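Putative acid phosphatase WZB (PDB 2WMY) probably hydrolyses phosphotyrosine in proteins to tyrosine and phosphate, as a bacterial low molecular weight protein tyrosine phosphatase. Local coordinates at residues S76-A79 against R80-L84. The protein carries 1 engineered substitution. Sequence-based numbering, arbitrary orientation.
Sequences SALA and RQYDL
A type I beta turn from Ala79 to Tyr82 closes the short helix 76-79 and leads the chain into strand 84-87 of the parallel sheet of this low molecular weight phosphatase fold. Its closing hydrogen bond runs from Tyr82 N to Ala79 O at 3.0 Å. Arg80 N donates to Ala77 O (3.3 Å, N-H...O 136°), three residues back, and weakly to Ser76 O, four back. The next two bonds also reach three residues back and are straighter: Gln81 N to Leu78 O at 3.0 Å (163°) and the turn bond itself. Lys106 NZ also bonds to Ala79 O, which therefore has two donors.

Arg80 sets CG opposite its own N (chi1 -150°), and kinks at chi2 and chi3 carry the chain back along the helix until Ser76 O sits 3.6 Å above the guanidinium plane, offset toward the rim. A water that donates to Ser76 O accepts a weak bond from Arg80 NH2; a second joins Ala77 O to Gln81 NE2, again weakly on the glutamine side.

The Gln81 chain runs nearly perpendicular to that of Leu78, bringing Gln81 OE1 to 3.7 Å from Leu78 CD1. The Tyr82 ring packs on Ser10 and Leu12 of strand 10-15, and its OH is hydrogen-bonded to Asn39 ND2 on strand 37-42. One ring edge meets the helix end: Leu78 O lies in the ring plane, 3.3 Å from Tyr82 CD2, and Leu78 CD1 packs 3.8 Å from Tyr82 CE2.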
# COMPACT_ATOMS: atom_id res chain seq x y z
N SER A 76 -5.59 -15.02 -1.78
CA SER A 76 -5.37 -15.34 -3.18
C SER A 76 -6.58 -14.95 -4.02
O SER A 76 -6.45 -14.49 -5.14
CB SER A 76 -5.07 -16.83 -3.36
OG SER A 76 -6.22 -17.59 -3.09
N ALA A 77 -7.77 -15.14 -3.45
CA ALA A 77 -9.01 -14.84 -4.16
C ALA A 77 -9.12 -13.36 -4.49
O ALA A 77 -9.54 -12.98 -5.57
CB ALA A 77 -10.22 -15.31 -3.34
N LEU A 78 -8.75 -12.52 -3.52
CA LEU A 78 -8.78 -11.08 -3.71
C LEU A 78 -7.80 -10.65 -4.79
O LEU A 78 -8.10 -9.76 -5.59
CB LEU A 78 -8.40 -10.37 -2.41
CG LEU A 78 -8.43 -8.85 -2.47
CD1 LEU A 78 -9.81 -8.35 -2.89
CD2 LEU A 78 -8.04 -8.27 -1.11
N ALA A 79 -6.64 -11.28 -4.80
CA ALA A 79 -5.58 -10.90 -5.73
C ALA A 79 -6.07 -11.06 -7.17
O ALA A 79 -5.66 -10.32 -8.06
CB ALA A 79 -4.33 -11.75 -5.50
N ARG A 80 -6.99 -12.00 -7.36
CA ARG A 80 -7.52 -12.33 -8.68
C ARG A 80 -8.23 -11.15 -9.34
O ARG A 80 -8.37 -11.11 -10.56
CB ARG A 80 -8.47 -13.51 -8.55
CG ARG A 80 -8.55 -14.40 -9.76
CD ARG A 80 -8.85 -15.83 -9.32
NE ARG A 80 -7.72 -16.39 -8.59
CZ ARG A 80 -7.83 -17.20 -7.55
NH1 ARG A 80 -9.03 -17.55 -7.10
NH2 ARG A 80 -6.73 -17.66 -6.95
N GLN A 81 -8.68 -10.19 -8.53
CA GLN A 81 -9.43 -9.05 -9.05
C GLN A 81 -8.53 -7.87 -9.40
O GLN A 81 -9.02 -6.80 -9.76
CB GLN A 81 -10.47 -8.60 -8.02
CG GLN A 81 -11.32 -9.72 -7.46
CD GLN A 81 -11.99 -9.31 -6.17
OE1 GLN A 81 -12.06 -8.13 -5.83
NE2 GLN A 81 -12.50 -10.29 -5.43
N TYR A 82 -7.22 -8.04 -9.27
CA TYR A 82 -6.31 -6.94 -9.56
C TYR A 82 -5.22 -7.32 -10.55
O TYR A 82 -4.75 -8.47 -10.58
CB TYR A 82 -5.74 -6.36 -8.25
CG TYR A 82 -6.84 -5.79 -7.37
CD1 TYR A 82 -7.15 -4.43 -7.41
CD2 TYR A 82 -7.59 -6.61 -6.54
CE1 TYR A 82 -8.17 -3.91 -6.62
CE2 TYR A 82 -8.61 -6.10 -5.75
CZ TYR A 82 -8.89 -4.75 -5.79
OH TYR A 82 -9.91 -4.24 -5.01
N ASP A 83 -4.84 -6.36 -11.39
CA ASP A 83 -3.86 -6.60 -12.45
C ASP A 83 -2.44 -6.42 -11.95
O ASP A 83 -1.49 -6.87 -12.58
CB ASP A 83 -4.10 -5.65 -13.62
CG ASP A 83 -5.52 -5.72 -14.15
OD1 ASP A 83 -6.08 -6.84 -14.23
OD2 ASP A 83 -6.08 -4.66 -14.48
N LEU A 84 -2.31 -5.76 -10.80
CA LEU A 84 -1.00 -5.43 -10.25
C LEU A 84 -1.06 -5.32 -8.72
O LEU A 84 -1.92 -4.62 -8.16
CB LEU A 84 -0.51 -4.11 -10.85
CG LEU A 84 0.80 -3.53 -10.31
CD1 LEU A 84 1.99 -4.36 -10.79
CD2 LEU A 84 0.95 -2.09 -10.73
O HOH W 1 -4.50 -15.37 -6.76
O HOH W 2 -11.90 -13.42 -6.65